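Local coordinates for protein Diedel (Drosophila melanogaster, PDB 3ZZO) that acts as a secreted cytokine that promotes survival of Sindbis virus infection by suppressing the immune deficiency pathway and limits intestinal stem cell proliferation after bacterial infection, at residues A[19-24]-A[74-79]; A[32-35]-A[41-44]; A[16-19]-A[24-27]; A[34-39]-A[45-50]. All blocks are in the same frame, centred on the assembly; numbering follows the deposited sequence. Where two conformers were deposited one is given.

Interaction 1. Residues A[19-24]-A[74-79]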
# COMPACT_ATOMS: atom_id res chain seq x y z
N GLU A 19 -0.88 -12.11 -6.24
CA GLU A 19 -1.59 -11.40 -7.26
C GLU A 19 -3.02 -11.08 -6.87
O GLU A 19 -3.57 -10.08 -7.30
CB GLU A 19 -1.55 -12.15 -8.59
CG GLU A 19 -0.20 -12.23 -9.22
CD GLU A 19 -0.24 -12.99 -10.54
OE1 GLU A 19 -0.87 -12.43 -11.47
OE2 GLU A 19 0.35 -14.10 -10.61
N ALA A 20 -3.62 -11.92 -6.03
CA ALA A 20 -5.02 -11.71 -5.63
C ALA A 20 -5.19 -10.40 -4.88
O ALA A 20 -6.28 -9.86 -4.82
CB ALA A 20 -5.48 -12.84 -4.74
N VAL A 21 -4.13 -9.91 -4.26
CA VAL A 21 -4.20 -8.66 -3.50
C VAL A 21 -3.35 -7.59 -4.16
O VAL A 21 -2.99 -6.59 -3.53
CB VAL A 21 -3.86 -8.88 -2.00
CG1 VAL A 21 -4.85 -9.83 -1.34
CG2 VAL A 21 -2.41 -9.36 -1.82
N ARG A 22 -3.06 -7.78 -5.46
CA ARG A 22 -2.31 -6.80 -6.27
C ARG A 22 -0.89 -6.60 -5.75
O ARG A 22 -0.34 -5.52 -5.87
CB ARG A 22 -3.10 -5.49 -6.43
CG ARG A 22 -4.35 -5.63 -7.24
CD ARG A 22 -4.85 -4.25 -7.66
NE ARG A 22 -3.82 -3.46 -8.33
N ALA A 23 -0.31 -7.66 -5.18
CA ALA A 23 1.06 -7.70 -4.71
C ALA A 23 1.88 -8.48 -5.69
O ALA A 23 1.34 -9.10 -6.60
CB ALA A 23 1.11 -8.30 -3.32
N ILE A 24 3.18 -8.45 -5.51
CA ILE A 24 4.10 -9.19 -6.35
C ILE A 24 4.80 -10.27 -5.55
O ILE A 24 5.02 -10.17 -4.34
CB ILE A 24 5.08 -8.29 -7.04
CG1 ILE A 24 6.02 -7.69 -6.12
CG2 ILE A 24 4.37 -7.24 -7.88
CD1 ILE A 24 7.18 -6.93 -6.79
N ARG A 74 -6.99 -5.72 7.06
CA ARG A 74 -8.44 -5.75 7.31
C ARG A 74 -9.21 -6.06 6.05
O ARG A 74 -10.09 -6.92 6.05
CB ARG A 74 -8.87 -4.41 7.88
CG ARG A 74 -10.27 -4.45 8.47
CD ARG A 74 -10.76 -3.10 8.95
NE ARG A 74 -9.88 -2.55 9.97
CZ ARG A 74 -9.08 -1.51 9.84
NH1 ARG A 74 -9.06 -0.75 8.74
NH2 ARG A 74 -8.28 -1.20 10.84
N ARG A 75 -8.93 -5.33 4.98
CA ARG A 75 -9.73 -5.50 3.76
C ARG A 75 -9.48 -6.83 3.06
O ARG A 75 -10.28 -7.25 2.24
CB ARG A 75 -9.61 -4.30 2.88
CG ARG A 75 -8.37 -4.14 2.21
CD ARG A 75 -8.32 -2.67 1.59
NE ARG A 75 -9.38 -2.46 0.63
CZ ARG A 75 -10.01 -1.27 0.43
NH1 ARG A 75 -9.71 -0.13 1.07
NH2 ARG A 75 -10.98 -1.24 -0.43
N ASN A 76 -8.38 -7.49 3.40
CA ASN A 76 -8.03 -8.78 2.82
C ASN A 76 -8.17 -9.90 3.84
O ASN A 76 -7.48 -10.92 3.76
CB ASN A 76 -6.61 -8.67 2.28
CG ASN A 76 -6.54 -7.75 1.11
OD1 ASN A 76 -5.77 -6.74 1.09
ND2 ASN A 76 -7.33 -8.01 0.10
N GLN A 77 -9.15 -9.76 4.74
CA GLN A 77 -9.47 -10.76 5.72
C GLN A 77 -9.54 -12.16 5.15
O GLN A 77 -9.08 -13.13 5.77
CB GLN A 77 -10.79 -10.40 6.37
CG GLN A 77 -11.18 -11.36 7.47
CD GLN A 77 -12.50 -11.06 8.15
OE1 GLN A 77 -13.25 -10.19 7.71
NE2 GLN A 77 -12.78 -11.77 9.20
N GLN A 78 -10.16 -12.29 3.99
CA GLN A 78 -10.35 -13.62 3.42
C GLN A 78 -9.11 -14.37 3.09
O GLN A 78 -9.15 -15.61 2.96
CB GLN A 78 -11.25 -13.55 2.17
CG GLN A 78 -10.62 -12.85 0.97
CD GLN A 78 -11.56 -12.60 -0.18
OE1 GLN A 78 -11.54 -11.50 -0.75
NE2 GLN A 78 -12.35 -13.58 -0.52
N TYR A 79 -8.00 -13.69 2.97
CA TYR A 79 -6.71 -14.26 2.60
C TYR A 79 -5.82 -14.54 3.80
O TYR A 79 -4.87 -15.31 3.67
CB TYR A 79 -6.00 -13.37 1.59
CG TYR A 79 -6.77 -13.19 0.33
CD1 TYR A 79 -7.08 -14.28 -0.46
CD2 TYR A 79 -7.23 -11.96 -0.07
CE1 TYR A 79 -7.81 -14.13 -1.61
CE2 TYR A 79 -7.96 -11.78 -1.23
CZ TYR A 79 -8.21 -12.88 -2.01
OH TYR A 79 -8.91 -12.75 -3.16
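V21 and Y79 take nearly the same first torsion, chi1 -62° and -61°, and in each the branch lying anti to the carbonyl carbon makes the contact: CG1 in the valine, the whole ring in the tyrosine. The two side chains run past each other in opposite directions, and V21 CG1 comes to 3.4 Å from Y79 CD2. The methyl approaches the ring obliquely. Further out along the ring, A20 CB lies 3.9 Å from Y79 CZ, so two consecutive residues of the loop touch successive parts of one aromatic side chain. N76 also lies against the valine, with N76 CG 3.6 Å from V21 CG1. No hydrogen bond joins the two segments, and the 157 Å² they bury is held by van der Waals contact.

Within its own segment the ring is backed by Q78, whose CG sits 3.5 Å above the plane of the Y79 ring, over its centre, while the turn is closed by Y79 N donating to N76 O at 2.9 Å. V21 is buried, and F11 and M13 of strand 6-13 also touch it; M13 reaches Y79 as well. The contact therefore joins the loop between strands 6-13 and 24-25 to the chain leaving helix 69-75, at one end of a helix laid over an antiparallel sheet, as in the ferredoxin-like fold of subdomain SD1.

Interaction 2. Residues A[32-35]-A[41-44]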
# COMPACT_ATOMS: atom_id res chain seq x y z
N GLU A 32 5.27 -8.83 -1.77
CA GLU A 32 5.54 -7.43 -1.46
C GLU A 32 4.57 -6.54 -2.21
O GLU A 32 4.16 -6.84 -3.33
CB GLU A 32 6.97 -7.08 -1.81
CG GLU A 32 7.31 -7.15 -3.17
CD GLU A 32 8.82 -6.84 -3.47
OE1 GLU A 32 9.69 -7.30 -2.69
OE2 GLU A 32 9.13 -6.11 -4.49
N VAL A 33 4.22 -5.44 -1.58
CA VAL A 33 3.29 -4.49 -2.17
C VAL A 33 3.62 -3.09 -1.65
O VAL A 33 4.08 -2.93 -0.51
CB VAL A 33 1.83 -4.89 -1.84
CG1 VAL A 33 1.51 -4.78 -0.33
CG2 VAL A 33 0.81 -4.10 -2.68
N THR A 34 3.32 -2.08 -2.45
CA THR A 34 3.41 -0.68 -2.05
C THR A 34 1.99 -0.17 -1.99
O THR A 34 1.28 -0.22 -3.00
CB THR A 34 4.24 0.13 -3.05
OG1 THR A 34 5.54 -0.43 -3.12
CG2 THR A 34 4.37 1.55 -2.62
N ILE A 35 1.57 0.33 -0.82
CA ILE A 35 0.19 0.75 -0.59
C ILE A 35 0.11 2.22 -0.24
O ILE A 35 1.05 2.85 0.22
CB ILE A 35 -0.45 -0.09 0.56
CG1 ILE A 35 0.27 0.11 1.90
CG2 ILE A 35 -0.57 -1.54 0.16
CD1 ILE A 35 -0.47 -0.42 3.11
N ALA A 41 -2.95 -1.41 -3.00
CA ALA A 41 -1.76 -1.15 -3.80
C ALA A 41 -1.89 0.24 -4.46
O ALA A 41 -2.96 0.63 -4.94
CB ALA A 41 -1.56 -2.23 -4.85
N GLN A 42 -0.77 0.96 -4.51
CA GLN A 42 -0.75 2.25 -5.14
C GLN A 42 -0.97 2.14 -6.64
O GLN A 42 -0.28 1.37 -7.31
CB GLN A 42 0.58 2.92 -4.81
CG GLN A 42 0.75 4.29 -5.44
CD GLN A 42 2.13 4.84 -5.20
OE1 GLN A 42 2.98 4.19 -4.58
NE2 GLN A 42 2.41 5.99 -5.75
N LEU A 43 -1.90 2.91 -7.18
CA LEU A 43 -2.30 2.82 -8.58
C LEU A 43 -1.92 3.99 -9.45
O LEU A 43 -2.11 3.91 -10.65
CB LEU A 43 -3.82 2.58 -8.67
CG LEU A 43 -4.37 1.41 -7.84
CD1 LEU A 43 -5.87 1.30 -7.99
CD2 LEU A 43 -3.67 0.09 -8.07
N GLY A 44 -1.46 5.09 -8.87
CA GLY A 44 -0.98 6.26 -9.61
C GLY A 44 0.46 6.58 -9.24
O GLY A 44 1.09 5.89 -8.43
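T34 and Q42 meet both through their backbones and through side chains that run alongside each other in the same direction. The glutamine can be traced outward. Q42 CB is 3.7 Å from T34 O and, on another flank, 3.8 Å from C36 SG. CG stands anti to the backbone N (chi1 179°) and the chain beyond it is extended, which carries the amide along the threonine side chain. There Q42 OE1 lies 3.6 Å from the T34 CG2 methyl, an approach that is not a hydrogen bond. The oxygen has its polar partner outside the two segments, accepting a hydrogen bond from R6 NH1. On the other arm of the amide, Q42 NE2 donates a weak bond to G44 O, at 3.0 Å with an N-H...O angle of only 121°.

The backbone link is firmer. Q42 N donates to T34 O at 2.8 Å with an angle of 164° at the hydrogen, and A41 CA adds a C-H...O contact to the same T34 O at 3.3 Å. I35 and A41 form a single beta bridge, so 41-44 only brushes the strand instead of extending the sheet. Beside this bond, V33 CG2 packs on A41 CB at 3.7 Å, and F72 of helix 69-75 touches V33 as well.

The chemistry thus divides: one carbonyl, T34 O, is gripped by one strong and one weak donor, whereas the orientation of the Q42 amide is consistent with its bond from R6 NH1, with at most a weak contribution from G44 O, and the threonine supplies only a methyl surface alongside.

Interaction 3. Residues A[16-19]-A[24-27]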
# COMPACT_ATOMS: atom_id res chain seq x y z
N GLY A 16 -5.13 -17.79 -0.96
CA GLY A 16 -4.91 -16.95 -2.14
C GLY A 16 -3.45 -16.86 -2.48
O GLY A 16 -2.63 -17.67 -2.05
N ASP A 17 -3.11 -15.86 -3.32
CA ASP A 17 -1.74 -15.67 -3.74
C ASP A 17 -1.46 -14.17 -3.88
O ASP A 17 -2.36 -13.34 -3.75
CB ASP A 17 -1.43 -16.45 -5.01
CG ASP A 17 -2.22 -16.02 -6.23
OD1 ASP A 17 -2.87 -14.98 -6.23
OD2 ASP A 17 -2.16 -16.79 -7.24
N CYS A 18 -0.19 -13.82 -4.09
CA CYS A 18 0.19 -12.41 -4.07
C CYS A 18 -0.65 -11.59 -5.05
O CYS A 18 -1.10 -10.48 -4.74
CB CYS A 18 1.69 -12.22 -4.40
SG CYS A 18 2.80 -13.17 -3.33
N GLU A 19 -0.88 -12.11 -6.24
CA GLU A 19 -1.59 -11.40 -7.26
C GLU A 19 -3.02 -11.08 -6.87
O GLU A 19 -3.57 -10.08 -7.30
CB GLU A 19 -1.55 -12.15 -8.59
CG GLU A 19 -0.20 -12.23 -9.22
CD GLU A 19 -0.24 -12.99 -10.54
OE1 GLU A 19 -0.87 -12.43 -11.47
OE2 GLU A 19 0.35 -14.10 -10.61
N ILE A 24 3.18 -8.45 -5.51
CA ILE A 24 4.10 -9.19 -6.35
C ILE A 24 4.80 -10.27 -5.55
O ILE A 24 5.02 -10.17 -4.34
CB ILE A 24 5.08 -8.29 -7.04
CG1 ILE A 24 6.02 -7.69 -6.12
CG2 ILE A 24 4.37 -7.24 -7.88
CD1 ILE A 24 7.18 -6.93 -6.79
N GLU A 25 5.12 -11.34 -6.23
CA GLU A 25 5.86 -12.41 -5.63
C GLU A 25 7.21 -11.98 -5.17
O GLU A 25 7.93 -11.30 -5.88
CB GLU A 25 6.06 -13.54 -6.62
CG GLU A 25 4.92 -14.40 -6.79
CD GLU A 25 4.64 -15.31 -5.53
OE1 GLU A 25 5.54 -15.53 -4.71
OE2 GLU A 25 3.48 -15.68 -5.45
N ASN A 26 7.60 -12.44 -3.98
CA ASN A 26 8.91 -12.15 -3.43
C ASN A 26 9.40 -13.44 -2.80
O ASN A 26 10.00 -13.44 -1.81
CB ASN A 26 8.81 -11.00 -2.41
CG ASN A 26 10.16 -10.48 -1.93
OD1 ASN A 26 10.27 -10.08 -0.75
ND2 ASN A 26 11.16 -10.43 -2.81
N TYR A 27 9.09 -14.60 -3.39
CA TYR A 27 9.57 -15.88 -2.94
C TYR A 27 11.10 -15.83 -2.81
O TYR A 27 11.78 -15.33 -3.69
CB TYR A 27 9.15 -16.99 -3.96
CG TYR A 27 9.74 -18.33 -3.68
CD1 TYR A 27 9.15 -19.22 -2.83
CD2 TYR A 27 10.94 -18.70 -4.28
CE1 TYR A 27 9.72 -20.47 -2.54
CE2 TYR A 27 11.53 -19.92 -3.99
CZ TYR A 27 10.93 -20.82 -3.14
OH TYR A 27 11.48 -22.01 -2.87
O HOH W 1 0.98 -14.37 -7.12
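C18 SG faces the flat carboxylate of E25 where the ferredoxin-like subdomain SD1 brings the loop after strand 6-13 against edge strand 24-25. C18 SG lies over the face of the carboxylate, 3.4 Å from E25 OE2 and 3.6 Å from E25 CD, and OE1 is farther away. E25 reaches this place by folding back: chi1 of -80° and chi2 of -70° bend the chain, bringing its end toward the cysteine although its base does not point there. C18 CB meets the strand itself, 3.8 Å from I24 C, so the methylene rests on the strand backbone while the sulfur meets the acid.

The sulfur is fixed by the disulfide to C31, on the neighbouring strand 31-35, which ties the loop to the sheet. No direct hydrogen bond crosses between the segments. The acids D17 and E25 lie near each other without contact, D17 OD2 being 6.0 Å from E25 OE2. Between the 3-10 segment and the acid lies a water, which accepts from E19 N at 3.1 Å and donates to E25 OE2 at 3.3 Å.

Interaction 4. Residues A[34-39]-A[45-50]. With SCN (thiocyanate ion), chain B.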
# COMPACT_ATOMS: atom_id res chain seq x y z
N THR A 34 3.32 -2.08 -2.45
CA THR A 34 3.41 -0.68 -2.05
C THR A 34 1.99 -0.17 -1.99
O THR A 34 1.28 -0.22 -3.00
CB THR A 34 4.24 0.13 -3.05
OG1 THR A 34 5.54 -0.43 -3.12
CG2 THR A 34 4.37 1.55 -2.62
N ILE A 35 1.57 0.33 -0.82
CA ILE A 35 0.19 0.75 -0.59
C ILE A 35 0.11 2.22 -0.24
O ILE A 35 1.05 2.85 0.22
CB ILE A 35 -0.45 -0.09 0.56
CG1 ILE A 35 0.27 0.11 1.90
CG2 ILE A 35 -0.57 -1.54 0.16
CD1 ILE A 35 -0.47 -0.42 3.11
N CYS A 36 -1.10 2.75 -0.45
CA CYS A 36 -1.52 4.02 0.07
C CYS A 36 -2.27 3.83 1.40
O CYS A 36 -2.40 2.69 1.88
CB CYS A 36 -2.38 4.76 -0.96
SG CYS A 36 -1.55 5.05 -2.55
N ALA A 37 -2.75 4.92 1.97
CA ALA A 37 -3.39 4.84 3.30
C ALA A 37 -4.65 4.00 3.34
O ALA A 37 -5.01 3.53 4.41
CB ALA A 37 -3.68 6.25 3.83
N ASP A 38 -5.29 3.82 2.20
CA ASP A 38 -6.46 2.97 2.10
C ASP A 38 -6.15 1.49 2.11
O ASP A 38 -7.06 0.66 2.01
CB ASP A 38 -7.30 3.36 0.88
CG ASP A 38 -6.62 3.10 -0.46
OD1 ASP A 38 -5.39 2.87 -0.52
OD2 ASP A 38 -7.38 3.19 -1.48
N GLY A 39 -4.89 1.09 2.23
CA GLY A 39 -4.56 -0.31 2.29
C GLY A 39 -4.74 -1.03 0.97
O GLY A 39 -4.90 -2.27 0.97
N ALA A 45 0.99 7.68 -9.79
CA ALA A 45 2.30 8.12 -9.42
C ALA A 45 2.40 8.47 -7.94
O ALA A 45 3.49 8.36 -7.36
CB ALA A 45 2.75 9.28 -10.29
N TYR A 46 1.29 8.91 -7.35
CA TYR A 46 1.17 9.30 -5.96
C TYR A 46 -0.08 8.66 -5.38
O TYR A 46 -0.80 7.92 -6.08
CB TYR A 46 1.15 10.81 -5.85
CG TYR A 46 2.38 11.47 -6.42
CD1 TYR A 46 3.57 11.48 -5.69
CD2 TYR A 46 2.39 12.03 -7.68
CE1 TYR A 46 4.70 12.09 -6.21
CE2 TYR A 46 3.56 12.63 -8.21
CZ TYR A 46 4.69 12.65 -7.46
OH TYR A 46 5.80 13.26 -7.96
N CYS A 47 -0.36 8.95 -4.12
CA CYS A 47 -1.50 8.41 -3.38
C CYS A 47 -2.67 9.38 -3.26
O CYS A 47 -3.36 9.38 -2.25
CB CYS A 47 -1.06 7.94 -2.00
SG CYS A 47 -0.10 6.39 -2.04
N GLY A 48 -2.93 10.14 -4.31
CA GLY A 48 -4.15 10.96 -4.35
C GLY A 48 -5.38 10.15 -4.60
O GLY A 48 -5.34 9.05 -5.16
N GLN A 49 -6.53 10.68 -4.20
CA GLN A 49 -7.78 10.09 -4.68
C GLN A 49 -7.83 10.21 -6.21
O GLN A 49 -8.25 9.27 -6.91
CB GLN A 49 -9.01 10.76 -4.08
CG GLN A 49 -9.16 10.56 -2.60
CD GLN A 49 -10.62 10.61 -2.20
OE1 GLN A 49 -11.34 9.64 -2.40
NE2 GLN A 49 -11.08 11.73 -1.76
N GLY A 50 -7.37 11.33 -6.74
CA GLY A 50 -7.23 11.56 -8.16
C GLY A 50 -5.87 12.15 -8.45
O GLY A 50 -4.94 12.04 -7.63
S SCN B . -0.69 12.25 -11.06
C SCN B . -0.76 11.16 -9.76
N SCN B . -0.82 10.44 -8.86
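A covalent bond accounts for nearly all of this contact: C36 SG and C47 SG are joined at 2.0 Å, and the noncovalent approaches between the two segments add little to the 119 Å² buried. The bridge has a left-handed twist, chi3 -80°. First torsions of -58° in C36 and -73° in C47 turn each sulfur toward the other segment, and the bond spans backbones whose C36 CA and C47 CA are 5.6 Å apart. Apart from the two cysteines, the one residue pair within 4.5 Å is I35 and C47, with I35 O 4.4 Å from C47 SG.

Each half-cystine is anchored in its own surroundings. C36 begins a type I beta turn that ends at G39, closed by G39 N donating to C36 O at 3.0 Å. C47 is held through its backbone, which bonds to C3 and to L64. One residue earlier the chain binds a thiocyanate ion, probably from the crystallisation liquor: Y46 N donates to the thiocyanate N at 3.0 Å. The same thiocyanate N lies at the edge of the Y46 ring, near its plane and 3.8 Å from Y46 CD2.

The disulfide closes a short loop that leaves strand 31-35 and returns beside its end. It is consistent with being one of the four bridges that connect the loops of subdomain SD2, a fold built with little regular secondary structure.

How the interactions relate
Strand 31-35 links interactions 2 and 4, which share T34 and I35 and have centres 7 Å apart; Q42 CG reaches within 4.1 Å of C47 SG, so the glutamine whose N bonds T34 O also packs against the disulfide. Interactions 1 and 3 share E19 and I24, with centres 9 Å apart, and A23 N lies 3.0 Å from C18 O between them. The sheet carries the connection across: I24 N lies 2.9 Å from E32 O, joining interactions 1 and 3 to interaction 2. Interactions 3 and 4, about 20 Å apart between centres, lie on opposite sides of the chain's centre. R75 NH1 bonds D38 O, tying interaction 1 to interaction 4, whose thiocyanate contacts A45 and Y46.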